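Local coordinates for cytoplasmic export protein 1 (Saccharomyces cerevisiae, PDB 3VWA) that binds tRNA as part of the nuclear tRNA export machinery and may hand aminoacylated tRNA from export receptors to the translation apparatus, at residues E52-N57 with R168-I173. Residues are numbered along the deposited sequence; the frame is centred on the assembly and turned at random.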
loop_
_atom_site.group_PDB
_atom_site.type_symbol
_atom_site.label_atom_id
_atom_site.label_comp_id
_atom_site.label_asym_id
_atom_site.label_seq_id
_atom_site.Cartn_x
_atom_site.Cartn_y
_atom_site.Cartn_z
ATOM N N GLU A 52 3.688 -33.451 -25.594
ATOM C CA GLU A 52 4.736 -32.758 -26.314
ATOM C C GLU A 52 4.205 -31.830 -27.418
ATOM O O GLU A 52 4.665 -30.719 -27.553
ATOM C CB GLU A 52 5.721 -33.772 -26.891
ATOM C CG GLU A 52 7.172 -33.522 -26.485
ATOM C CD GLU A 52 8.026 -33.339 -27.707
ATOM O OE1 GLU A 52 7.566 -33.724 -28.798
ATOM O OE2 GLU A 52 9.124 -32.780 -27.606
ATOM N N SER A 53 3.217 -32.264 -28.182
ATOM C CA SER A 53 2.651 -31.365 -29.203
ATOM C C SER A 53 1.928 -30.112 -28.644
ATOM O O SER A 53 1.976 -29.009 -29.219
ATOM C CB SER A 53 1.693 -32.132 -30.085
ATOM O OG SER A 53 1.261 -31.264 -31.103
ATOM N N LEU A 54 1.239 -30.312 -27.530
ATOM C CA LEU A 54 0.553 -29.236 -26.811
ATOM C C LEU A 54 1.596 -28.203 -26.317
ATOM O O LEU A 54 1.474 -27.000 -26.586
ATOM C CB LEU A 54 -0.221 -29.874 -25.642
ATOM C CG LEU A 54 -1.700 -30.290 -25.862
ATOM C CD1 LEU A 54 -2.179 -30.367 -27.308
ATOM C CD2 LEU A 54 -2.072 -31.545 -25.117
ATOM N N ILE A 55 2.631 -28.717 -25.647
ATOM C CA ILE A 55 3.754 -27.935 -25.140
ATOM C C ILE A 55 4.461 -27.129 -26.228
ATOM O O ILE A 55 4.728 -25.949 -26.018
ATOM C CB ILE A 55 4.815 -28.791 -24.431
ATOM C CG1 ILE A 55 4.219 -29.620 -23.291
ATOM C CG2 ILE A 55 5.928 -27.882 -23.931
ATOM C CD1 ILE A 55 3.767 -28.794 -22.079
ATOM N N LEU A 56 4.726 -27.761 -27.372
ATOM C CA LEU A 56 5.411 -27.119 -28.540
ATOM C C LEU A 56 4.566 -26.047 -29.249
ATOM O O LEU A 56 5.070 -25.006 -29.656
ATOM C CB LEU A 56 5.861 -28.198 -29.562
ATOM C CG LEU A 56 7.258 -28.874 -29.474
ATOM C CD1 LEU A 56 8.125 -28.432 -28.282
ATOM C CD2 LEU A 56 7.145 -30.397 -29.581
ATOM N N ASN A 57 3.269 -26.306 -29.395
ATOM C CA ASN A 57 2.383 -25.282 -29.952
ATOM C C ASN A 57 2.358 -24.068 -29.018
ATOM O O ASN A 57 2.510 -22.920 -29.488
ATOM C CB ASN A 57 0.978 -25.849 -30.216
ATOM C CG ASN A 57 0.057 -24.844 -30.894
ATOM O OD1 ASN A 57 0.367 -24.318 -31.959
ATOM N ND2 ASN A 57 -1.076 -24.563 -30.264
ATOM N N ARG A 168 -9.610 -32.924 -27.631
ATOM C CA ARG A 168 -9.810 -34.140 -26.856
ATOM C C ARG A 168 -8.548 -34.553 -26.058
ATOM O O ARG A 168 -8.614 -34.811 -24.861
ATOM C CB ARG A 168 -10.293 -35.282 -27.766
ATOM N N SER A 169 -7.385 -34.577 -26.699
ATOM C CA SER A 169 -6.194 -35.034 -25.953
ATOM C C SER A 169 -5.877 -34.032 -24.811
ATOM O O SER A 169 -5.638 -34.434 -23.658
ATOM C CB SER A 169 -5.003 -35.266 -26.902
ATOM O OG SER A 169 -4.442 -34.044 -27.354
ATOM N N TYR A 170 -5.943 -32.734 -25.126
ATOM C CA TYR A 170 -5.746 -31.674 -24.125
ATOM C C TYR A 170 -6.648 -31.849 -22.896
ATOM O O TYR A 170 -6.177 -31.936 -21.772
ATOM C CB TYR A 170 -5.948 -30.295 -24.765
ATOM C CG TYR A 170 -5.933 -29.181 -23.763
ATOM C CD1 TYR A 170 -4.730 -28.639 -23.305
ATOM C CD2 TYR A 170 -7.127 -28.700 -23.211
ATOM C CE1 TYR A 170 -4.716 -27.622 -22.352
ATOM C CE2 TYR A 170 -7.126 -27.689 -22.247
ATOM C CZ TYR A 170 -5.922 -27.153 -21.824
ATOM O OH TYR A 170 -5.928 -26.157 -20.883
ATOM N N TYR A 171 -7.948 -31.919 -23.125
ATOM C CA TYR A 171 -8.918 -32.099 -22.039
ATOM C C TYR A 171 -8.774 -33.416 -21.287
ATOM O O TYR A 171 -9.013 -33.461 -20.095
ATOM C CB TYR A 171 -10.345 -31.884 -22.559
ATOM C CG TYR A 171 -10.640 -30.417 -22.634
ATOM C CD1 TYR A 171 -11.125 -29.728 -21.520
ATOM C CD2 TYR A 171 -10.352 -29.702 -23.779
ATOM C CE1 TYR A 171 -11.374 -28.365 -21.574
ATOM C CE2 TYR A 171 -10.590 -28.334 -23.851
ATOM C CZ TYR A 171 -11.097 -27.681 -22.747
ATOM O OH TYR A 171 -11.318 -26.346 -22.816
ATOM N N ASN A 172 -8.344 -34.471 -21.985
ATOM C CA ASN A 172 -8.019 -35.748 -21.343
ATOM C C ASN A 172 -6.797 -35.655 -20.428
ATOM O O ASN A 172 -6.776 -36.259 -19.343
ATOM C CB ASN A 172 -7.810 -36.852 -22.388
ATOM N N ILE A 173 -5.779 -34.911 -20.877
ATOM C CA ILE A 173 -4.576 -34.710 -20.087
ATOM C C ILE A 173 -4.963 -33.931 -18.840
ATOM O O ILE A 173 -4.655 -34.340 -17.726
ATOM C CB ILE A 173 -3.463 -33.988 -20.905
ATOM C CG1 ILE A 173 -2.769 -35.000 -21.825
ATOM C CG2 ILE A 173 -2.477 -33.274 -19.980
ATOM C CD1 ILE A 173 -2.413 -34.463 -23.200
#
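Ser169 OG hydrogen-bonds to the carbonyl oxygen of Arg166, one turn back in its own helix, and presents only a loose van der Waals contact across the interface, 4.1 Å from Leu54 CD2. No hydrogen bond joins the two segments; the case illustrates how a single leucine branch can span two helices whose segment axes come no nearer than 10.8 Å. Leu54 CD2 settles among Ser169, Tyr170 and Ile173, 3.8 Å from Tyr170 CA. Its tightest meeting is with Ile173 CD1, methyl tip to methyl tip, at 3.5 Å. Tyr170 lends CB, at 4.1 Å from the same CD2, while Leu54 CG lies at the edge of the ring, near its plane. Tyr170 holds its CG anti to the backbone N (chi1 173°), which carries the phenol past the leucine to the loop at Thr130; Ile173 also touches Leu25. The segments cross at -104°, and together they bury 132 Å². Within the N-terminal kinase-like domain, helix 52-64 follows strand 39-45, a position consistent with helix C of protein kinases, and Asn57 ND2 bonds the backbone oxygens of Glu150 and Cys152, in the link between strands 144-146 and 153-154; helix 160-174 follows strand 153-154 and precedes helix 186-198.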